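Local coordinates for protein ORF14 (PDB 2WPW) that probably transfers acyl groups other than amino-acyl groups, being a tandem GCN5-related N-acetyltransferase that binds acetyl-CoA, at residues 57-62 with 75-80; 84-89 with 120-125; 250-255 with 282-287. All coordinates share one frame; numbering follows the deposited sequence.

In the fold
Interactions 1 and 2 belong to one neighbourhood, with centres 10 Å apart: strands 69-79 and 84-92 are adjacent in the sheet and join the two contacts. Both rest on backbone hydrogen bonds, antiparallel in the hairpin of interaction 1 and parallel in interaction 2, and both are partly buried. Interaction 1 adds a salt bridge and a water on one face, whereas interaction 2 has apolar side chains on the face that reaches the acetyl-CoA. Interaction 3, its centre about 30 Å from theirs, lies in the second GNAT family region across the chain's centre. It is buried and joins a helix to a strand by van der Waals contact, without a hydrogen bond between its segments.

Interaction 1: 57-62 with 75-80; sequences TALDDW and RLALPD
Asp61 OD1 is gripped by Arg75 NE at 2.7 Å and by a water that donates to it at 2.6 Å. The same water donates to Leu76 O, a carbonyl that also accepts Asp60 N at 2.7 Å, so side-chain and backbone bonding are tied together. Arg75 holds Asp61 side-on with two nitrogens, its NH2 reaching OD2 at 2.9 Å. The bend at chi3 (67°) turns the guanidinium back toward the carboxylate instead of letting the chain run on extended. NE points at OD1 within the guanidinium plane, yet the two planes stand 71° apart and each oxygen is met out of the carboxylate plane. Leu59 CD1 lies 3.6 Å from Arg75 NH2, giving the charged group an apolar neighbour, while Ser49 OG hydrogen-bonds Arg75 NH1.

The backbones form an antiparallel hairpin: Ala58 with Leu78 and Asp60 with Leu76 are the hydrogen-bonded pairs, and Leu78 N to Ala58 O is 2.7 Å. On the face carrying Asp60, its OD1 accepts Trp62 NE1 at 2.7 Å and its OD2 bonds His116 NE2. An acidic residue suits this spot because its two oxygens can each take a nitrogen partner.

Leu76 and Leu78, apolar residues on that same face, are buried: Leu76 touches Leu112 of helix 101-115, and Leu78 meets Ala85. Strand 84-92 flanks strand 69-79, while strand 8-12 lies beside strand 57-66.

Interaction 2: 84-89 with 120-125; sequences TARVDQ and TLTATV
Val87 meets three residues of segment 120-125. Its CB lies 3.3 Å from Thr122 O and 4.1 Å from Ala123 CB, the small methyl of the alanine fitting beside the branch point. With CG1 anti to the backbone N (chi1 171°), CG2 falls beside that N, passes the same Thr122 carbonyl and ends 4.0 Å from Leu121 CD2. The branched valine thus touches the short Ala123 with its CB and the longer Leu121 with its CG2, and Leu121 continues the apolar layer onto Trp106, Ala109 and Ala113 of helix 101-115.

The backbones run parallel, as expected for the beta-alpha-beta unit of GNAT enzymes. Ala85 N donates to Thr120 O, Thr122 N to Ala85 O at 3.1 Å, and Val87 N to Thr122 O at 2.7 Å with an almost straight N-H (170°). Across the other face, Thr122 OG1 stands 3.8 Å from Arg86 CG, alongside the aliphatic start of a chain whose far end leads away to a weak salt bridge with Asp88.

Beyond Val87 the pairing lapses. Asp88 and Gln89 both face Arg75 on the neighbouring strand, a classic beta bulge, and a water donates to Val87 O at 3.3 Å with a weak link to Thr124 OG1. Acetyl-CoA touches Ala123, and Leu90, one of its binding residues, follows closely. The chemistry implies that backbone hydrogen bonds close the seam as far as Val87, whose apolar contacts lie just before the strands part, consistent with the splayed strands by which GNAT folds admit the cofactor.

Interaction 3: 250-255 with 282-287; sequences GYTSVS and TLLKLA
This is a buried helix-on-sheet contact in the second GNAT family region of the chain, where helix 280-295 packs against strand 247-256. The short segments run roughly the same way, their axes 7.8 Å apart at closest and inclined by 32°. No hydrogen bond joins them: the contact is van der Waals, made chiefly by Leu284 of the helix with Gly250, Tyr251 and Thr252 of the strand. It is distant from the acetyl-CoA site and belongs to the interior between helix and sheet.

Leu284 points at the strand and lays its side chain along the backbone. CD2 reaches Gly250 C at 3.8 Å and Tyr251 N at 3.9 Å, and CG is 4.1 Å from Tyr251 CA. Glycine suits the place because, having no side chain, it lets the leucine methyl come down onto the strand. The leucine torsions (chi1 -96°, chi2 9°) lie off the usual staggered values, which may reflect strain or the limited resolution. Leu284 also touches Ala240 on the adjacent strand 234-242, an apolar link that its length and branching permit.

Tyr251 turns its side chain away from the helix, while Thr252 turns toward it. One helical turn past Leu284, Asn288 touches Thr252 and Val254, and Val292, a turn further, also meets Val254; the same side of the helix therefore stays on the strand.

Threonine offers two different ends here. With OG1 anti to the backbone N, the hydroxyl bonds Thr269 OG1 on strand 263-271, and its methyl faces the helix: Thr252 CG2 sits 4.0 Å from Leu284 CB and 3.4 Å from Leu284 O.

Interaction 1: 57-62 with 75-80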
loop_
_atom_site.group_PDB
_atom_site.type_symbol
_atom_site.label_atom_id
_atom_site.label_comp_id
_atom_site.label_asym_id
_atom_site.label_seq_id
_atom_site.Cartn_x
_atom_site.Cartn_y
_atom_site.Cartn_z
ATOM N N THR A 57 9.446 -1.213 12.920
ATOM C CA THR A 57 9.487 -2.246 11.857
ATOM C C THR A 57 10.888 -2.355 11.310
ATOM O O THR A 57 11.505 -1.327 10.949
ATOM C CB THR A 57 8.661 -1.835 10.671
ATOM O OG1 THR A 57 7.342 -1.611 11.115
ATOM C CG2 THR A 57 8.622 -2.938 9.673
ATOM N N ALA A 58 11.402 -3.580 11.290
ATOM C CA ALA A 58 12.721 -3.813 10.740
ATOM C C ALA A 58 12.564 -4.417 9.332
ATOM O O ALA A 58 11.677 -5.297 9.131
ATOM C CB ALA A 58 13.544 -4.724 11.654
ATOM N N LEU A 59 13.365 -3.934 8.369
ATOM C CA LEU A 59 13.302 -4.443 7.001
ATOM C C LEU A 59 14.419 -5.408 6.726
ATOM O O LEU A 59 15.572 -5.113 6.963
ATOM C CB LEU A 59 13.361 -3.327 5.958
ATOM C CG LEU A 59 12.334 -2.186 6.046
ATOM C CD1 LEU A 59 12.415 -1.347 4.789
ATOM C CD2 LEU A 59 10.908 -2.631 6.273
ATOM N N ASP A 60 14.099 -6.576 6.216
ATOM C CA ASP A 60 15.174 -7.497 5.874
ATOM C C ASP A 60 15.152 -7.758 4.366
ATOM O O ASP A 60 14.402 -8.598 3.912
ATOM C CB ASP A 60 15.006 -8.778 6.676
ATOM C CG ASP A 60 16.309 -9.542 6.842
ATOM O OD1 ASP A 60 17.222 -9.448 5.988
ATOM O OD2 ASP A 60 16.393 -10.285 7.832
ATOM N N ASP A 61 15.960 -7.033 3.599
ATOM C CA ASP A 61 15.895 -7.066 2.140
ATOM C C ASP A 61 17.015 -7.861 1.497
ATOM O O ASP A 61 18.189 -7.729 1.864
ATOM C CB ASP A 61 15.912 -5.647 1.565
ATOM C CG ASP A 61 14.698 -4.820 2.012
ATOM O OD1 ASP A 61 13.609 -5.385 2.165
ATOM O OD2 ASP A 61 14.815 -3.598 2.195
ATOM N N TRP A 62 16.674 -8.649 0.486
ATOM C CA TRP A 62 17.658 -9.497 -0.179
ATOM C C TRP A 62 17.494 -9.538 -1.685
ATOM O O TRP A 62 16.396 -9.440 -2.239
ATOM C CB TRP A 62 17.587 -10.960 0.341
ATOM C CG TRP A 62 18.028 -11.100 1.727
ATOM C CD1 TRP A 62 17.353 -10.717 2.825
ATOM C CD2 TRP A 62 19.272 -11.607 2.170
ATOM N NE1 TRP A 62 18.077 -10.962 3.947
ATOM C CE2 TRP A 62 19.268 -11.527 3.577
ATOM C CE3 TRP A 62 20.390 -12.166 1.516
ATOM C CZ2 TRP A 62 20.342 -11.992 4.368
ATOM C CZ3 TRP A 62 21.459 -12.620 2.290
ATOM C CH2 TRP A 62 21.423 -12.524 3.718
ATOM N N ARG A 75 11.954 -9.271 0.077
ATOM C CA ARG A 75 11.951 -8.273 1.129
ATOM C C ARG A 75 10.983 -8.715 2.237
ATOM O O ARG A 75 9.811 -9.088 2.004
ATOM C CB ARG A 75 11.506 -6.947 0.566
ATOM C CG ARG A 75 12.339 -6.452 -0.566
ATOM C CD ARG A 75 11.975 -4.932 -0.927
ATOM N NE ARG A 75 12.357 -4.023 0.161
ATOM C CZ ARG A 75 12.097 -2.733 0.194
ATOM N NH1 ARG A 75 11.368 -2.157 -0.770
ATOM N NH2 ARG A 75 12.539 -2.009 1.225
ATOM N N LEU A 76 11.459 -8.690 3.453
ATOM C CA LEU A 76 10.593 -9.015 4.557
ATOM C C LEU A 76 10.527 -7.784 5.445
ATOM O O LEU A 76 11.548 -7.054 5.601
ATOM C CB LEU A 76 11.139 -10.198 5.345
ATOM C CG LEU A 76 11.294 -11.587 4.691
ATOM C CD1 LEU A 76 11.679 -12.564 5.715
ATOM C CD2 LEU A 76 10.036 -12.060 4.086
ATOM N N ALA A 77 9.316 -7.546 5.984
ATOM C CA ALA A 77 9.038 -6.539 7.006
ATOM C C ALA A 77 8.778 -7.277 8.316
ATOM O O ALA A 77 7.937 -8.153 8.339
ATOM C CB ALA A 77 7.809 -5.678 6.633
ATOM N N LEU A 78 9.509 -6.919 9.381
ATOM C CA LEU A 78 9.366 -7.539 10.717
ATOM C C LEU A 78 8.804 -6.549 11.756
ATOM O O LEU A 78 9.566 -5.718 12.316
ATOM C CB LEU A 78 10.740 -7.978 11.224
ATOM C CG LEU A 78 11.338 -9.337 10.777
ATOM C CD1 LEU A 78 10.672 -9.864 9.558
ATOM C CD2 LEU A 78 12.878 -9.227 10.537
ATOM N N PRO A 79 7.490 -6.608 12.033
ATOM C CA PRO A 79 6.959 -5.611 13.014
ATOM C C PRO A 79 7.451 -5.864 14.456
ATOM O O PRO A 79 7.515 -7.010 14.884
ATOM C CB PRO A 79 5.426 -5.740 12.890
ATOM C CG PRO A 79 5.171 -6.858 11.894
ATOM C CD PRO A 79 6.448 -7.427 11.388
ATOM N N ASP A 80 7.849 -4.835 15.192
ATOM C CA ASP A 80 8.335 -5.088 16.553
ATOM C C ASP A 80 7.258 -5.779 17.392
ATOM O O ASP A 80 6.045 -5.496 17.249
ATOM C CB ASP A 80 8.774 -3.800 17.292
ATOM C CG ASP A 80 9.950 -3.074 16.617
ATOM O OD1 ASP A 80 10.757 -3.730 15.938
ATOM O OD2 ASP A 80 10.065 -1.839 16.772
HETATM O O HOH W 1 11.475 -5.168 3.661
#

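Interaction 2: 84-89 with 120-125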
loop_
_atom_site.group_PDB
_atom_site.type_symbol
_atom_site.label_atom_id
_atom_site.label_comp_id
_atom_site.label_asym_id
_atom_site.label_seq_id
_atom_site.Cartn_x
_atom_site.Cartn_y
_atom_site.Cartn_z
ATOM N N THR A 84 5.111 -12.499 13.490
ATOM C CA THR A 84 5.076 -12.801 12.103
ATOM C C THR A 84 6.165 -12.050 11.338
ATOM O O THR A 84 6.838 -11.162 11.878
ATOM C CB THR A 84 3.729 -12.405 11.501
ATOM O OG1 THR A 84 3.494 -11.022 11.798
ATOM C CG2 THR A 84 2.638 -13.197 12.114
ATOM N N ALA A 85 6.333 -12.438 10.076
ATOM C CA ALA A 85 7.272 -11.796 9.176
ATOM C C ALA A 85 6.482 -11.577 7.927
ATOM O O ALA A 85 5.988 -12.516 7.375
ATOM C CB ALA A 85 8.461 -12.669 8.916
ATOM N N ARG A 86 6.311 -10.334 7.519
ATOM C CA ARG A 86 5.458 -10.065 6.403
ATOM C C ARG A 86 6.287 -10.101 5.116
ATOM O O ARG A 86 7.300 -9.442 5.018
ATOM C CB ARG A 86 4.755 -8.698 6.589
ATOM C CG ARG A 86 3.672 -8.352 5.503
ATOM C CD ARG A 86 3.471 -6.792 5.344
ATOM N NE ARG A 86 3.608 -6.214 6.676
ATOM C CZ ARG A 86 4.173 -5.058 6.935
ATOM N NH1 ARG A 86 4.631 -4.333 5.922
ATOM N NH2 ARG A 86 4.278 -4.656 8.192
ATOM N N VAL A 87 5.844 -10.836 4.119
ATOM C CA VAL A 87 6.597 -10.922 2.890
ATOM C C VAL A 87 6.208 -9.756 1.982
ATOM O O VAL A 87 5.137 -9.801 1.353
ATOM C CB VAL A 87 6.264 -12.257 2.156
ATOM C CG1 VAL A 87 6.896 -12.256 0.743
ATOM C CG2 VAL A 87 6.741 -13.492 2.958
ATOM N N ASP A 88 7.026 -8.693 1.900
ATOM C CA ASP A 88 6.602 -7.558 1.088
ATOM C C ASP A 88 7.005 -7.761 -0.377
ATOM O O ASP A 88 6.462 -7.133 -1.273
ATOM C CB ASP A 88 7.236 -6.277 1.559
ATOM C CG ASP A 88 6.477 -5.605 2.731
ATOM O OD1 ASP A 88 7.166 -4.905 3.524
ATOM O OD2 ASP A 88 5.210 -5.705 2.839
ATOM N N GLN A 89 7.958 -8.637 -0.646
ATOM C CA GLN A 89 8.284 -8.882 -2.057
ATOM C C GLN A 89 8.967 -10.237 -2.208
ATOM O O GLN A 89 9.910 -10.598 -1.434
ATOM C CB GLN A 89 9.125 -7.709 -2.649
ATOM C CG GLN A 89 9.866 -8.016 -4.020
ATOM C CD GLN A 89 10.716 -6.844 -4.538
ATOM O OE1 GLN A 89 10.262 -6.064 -5.383
ATOM N NE2 GLN A 89 11.897 -6.659 -3.974
ATOM N N THR A 120 5.062 -17.437 11.798
ATOM C CA THR A 120 4.328 -17.471 10.511
ATOM C C THR A 120 4.845 -16.394 9.523
ATOM O O THR A 120 5.417 -15.376 9.928
ATOM C CB THR A 120 2.795 -17.246 10.734
ATOM O OG1 THR A 120 2.640 -16.156 11.640
ATOM C CG2 THR A 120 2.087 -18.475 11.383
ATOM N N LEU A 121 4.681 -16.653 8.233
ATOM C CA LEU A 121 4.915 -15.651 7.216
ATOM C C LEU A 121 3.567 -15.249 6.682
ATOM O O LEU A 121 2.695 -16.078 6.521
ATOM C CB LEU A 121 5.747 -16.193 6.067
ATOM C CG LEU A 121 7.231 -16.342 6.369
ATOM C CD1 LEU A 121 7.387 -17.454 7.371
ATOM C CD2 LEU A 121 8.059 -16.616 5.102
ATOM N N THR A 122 3.387 -13.964 6.410
ATOM C CA THR A 122 2.156 -13.513 5.731
ATOM C C THR A 122 2.474 -12.861 4.360
ATOM O O THR A 122 3.581 -12.320 4.129
ATOM C CB THR A 122 1.348 -12.543 6.636
ATOM O OG1 THR A 122 2.197 -11.453 7.016
ATOM C CG2 THR A 122 0.846 -13.299 7.943
ATOM N N ALA A 123 1.516 -12.925 3.450
ATOM C CA ALA A 123 1.695 -12.293 2.159
ATOM C C ALA A 123 0.377 -11.854 1.599
ATOM O O ALA A 123 -0.680 -12.343 1.969
ATOM C CB ALA A 123 2.377 -13.259 1.210
ATOM N N THR A 124 0.439 -10.893 0.698
ATOM C CA THR A 124 -0.701 -10.503 -0.111
ATOM C C THR A 124 -0.534 -11.046 -1.523
ATOM O O THR A 124 0.511 -10.871 -2.155
ATOM C CB THR A 124 -0.764 -9.023 -0.190
ATOM O OG1 THR A 124 -0.973 -8.537 1.127
ATOM C CG2 THR A 124 -1.951 -8.573 -1.096
ATOM N N VAL A 125 -1.572 -11.695 -2.039
ATOM C CA VAL A 125 -1.416 -12.403 -3.309
ATOM C C VAL A 125 -2.498 -11.929 -4.239
ATOM O O VAL A 125 -3.663 -11.942 -3.852
ATOM C CB VAL A 125 -1.541 -13.945 -3.097
ATOM C CG1 VAL A 125 -1.485 -14.732 -4.432
ATOM C CG2 VAL A 125 -0.484 -14.441 -2.097
HETATM O O HOH W 2 2.278 -8.361 2.057
#

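Interaction 3: 250-255 with 282-287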
loop_
_atom_site.group_PDB
_atom_site.type_symbol
_atom_site.label_atom_id
_atom_site.label_comp_id
_atom_site.label_asym_id
_atom_site.label_seq_id
_atom_site.Cartn_x
_atom_site.Cartn_y
_atom_site.Cartn_z
ATOM N N GLY A 250 -13.991 14.967 10.180
ATOM C CA GLY A 250 -13.652 13.913 9.211
ATOM C C GLY A 250 -12.491 14.392 8.353
ATOM O O GLY A 250 -12.196 15.592 8.328
ATOM N N TYR A 251 -11.782 13.473 7.704
ATOM C CA TYR A 251 -10.900 13.883 6.627
ATOM C C TYR A 251 -10.708 12.741 5.639
ATOM O O TYR A 251 -11.189 11.625 5.850
ATOM C CB TYR A 251 -9.552 14.289 7.179
ATOM C CG TYR A 251 -8.843 13.108 7.746
ATOM C CD1 TYR A 251 -9.356 12.404 8.840
ATOM C CD2 TYR A 251 -7.671 12.662 7.169
ATOM C CE1 TYR A 251 -8.684 11.286 9.336
ATOM C CE2 TYR A 251 -7.001 11.553 7.648
ATOM C CZ TYR A 251 -7.488 10.872 8.718
ATOM O OH TYR A 251 -6.740 9.773 9.150
ATOM N N THR A 252 -9.967 13.038 4.578
ATOM C CA THR A 252 -9.647 12.070 3.574
ATOM C C THR A 252 -8.251 12.350 2.955
ATOM O O THR A 252 -7.673 13.425 3.156
ATOM C CB THR A 252 -10.676 12.120 2.489
ATOM O OG1 THR A 252 -10.522 10.973 1.680
ATOM C CG2 THR A 252 -10.481 13.351 1.598
ATOM N N SER A 253 -7.686 11.398 2.218
ATOM C CA SER A 253 -6.408 11.695 1.614
ATOM C C SER A 253 -6.155 10.996 0.290
ATOM O O SER A 253 -6.857 10.020 -0.077
ATOM C CB SER A 253 -5.274 11.388 2.600
ATOM O OG SER A 253 -5.080 10.013 2.731
ATOM N N VAL A 254 -5.113 11.481 -0.385
ATOM C CA VAL A 254 -4.613 10.963 -1.646
ATOM C C VAL A 254 -3.098 11.146 -1.631
ATOM O O VAL A 254 -2.580 12.187 -1.193
ATOM C CB VAL A 254 -5.179 11.726 -2.846
ATOM C CG1 VAL A 254 -4.322 11.423 -4.140
ATOM C CG2 VAL A 254 -6.645 11.369 -3.048
ATOM N N SER A 255 -2.404 10.114 -2.096
ATOM C CA SER A 255 -0.971 9.980 -2.038
ATOM C C SER A 255 -0.528 9.972 -3.505
ATOM O O SER A 255 -1.198 9.339 -4.373
ATOM C CB SER A 255 -0.633 8.666 -1.348
ATOM O OG SER A 255 0.789 8.441 -1.281
ATOM N N THR A 282 -18.894 11.822 1.153
ATOM C CA THR A 282 -18.824 12.130 -0.245
ATOM C C THR A 282 -18.242 13.550 -0.485
ATOM O O THR A 282 -17.476 13.769 -1.420
ATOM C CB THR A 282 -20.182 12.010 -0.902
ATOM O OG1 THR A 282 -20.582 10.632 -0.884
ATOM C CG2 THR A 282 -20.072 12.489 -2.349
ATOM N N LEU A 283 -18.615 14.503 0.363
ATOM C CA LEU A 283 -18.056 15.854 0.299
ATOM C C LEU A 283 -16.500 15.883 0.356
ATOM O O LEU A 283 -15.840 16.513 -0.510
ATOM C CB LEU A 283 -18.647 16.681 1.416
ATOM C CG LEU A 283 -18.144 18.114 1.518
ATOM C CD1 LEU A 283 -18.417 18.826 0.207
ATOM C CD2 LEU A 283 -18.774 18.837 2.741
ATOM N N LEU A 284 -15.940 15.165 1.331
ATOM C CA LEU A 284 -14.484 15.010 1.504
ATOM C C LEU A 284 -13.757 14.427 0.267
ATOM O O LEU A 284 -12.789 15.022 -0.260
ATOM C CB LEU A 284 -14.230 14.128 2.709
ATOM C CG LEU A 284 -13.942 14.825 4.030
ATOM C CD1 LEU A 284 -14.156 16.237 3.975
ATOM C CD2 LEU A 284 -14.666 14.253 5.243
ATOM N N LYS A 285 -14.252 13.288 -0.201
ATOM C CA LYS A 285 -13.752 12.651 -1.398
ATOM C C LYS A 285 -13.802 13.583 -2.596
ATOM O O LYS A 285 -12.804 13.763 -3.320
ATOM C CB LYS A 285 -14.575 11.390 -1.695
ATOM C CG LYS A 285 -14.280 10.231 -0.728
ATOM C CD LYS A 285 -15.199 9.049 -0.924
ATOM C CE LYS A 285 -15.339 8.253 0.359
ATOM N NZ LYS A 285 -16.217 7.032 0.196
ATOM N N LEU A 286 -14.956 14.188 -2.821
ATOM C CA LEU A 286 -15.078 15.027 -4.007
ATOM C C LEU A 286 -14.174 16.281 -3.890
ATOM O O LEU A 286 -13.369 16.538 -4.806
ATOM C CB LEU A 286 -16.548 15.359 -4.331
ATOM C CG LEU A 286 -17.253 14.156 -4.941
ATOM C CD1 LEU A 286 -18.760 14.409 -5.293
ATOM C CD2 LEU A 286 -16.434 13.693 -6.179
ATOM N N ALA A 287 -14.268 17.007 -2.754
ATOM C CA ALA A 287 -13.451 18.198 -2.522
ATOM C C ALA A 287 -11.946 17.979 -2.565
ATOM O O ALA A 287 -11.194 18.871 -3.021
ATOM C CB ALA A 287 -13.802 18.849 -1.208
#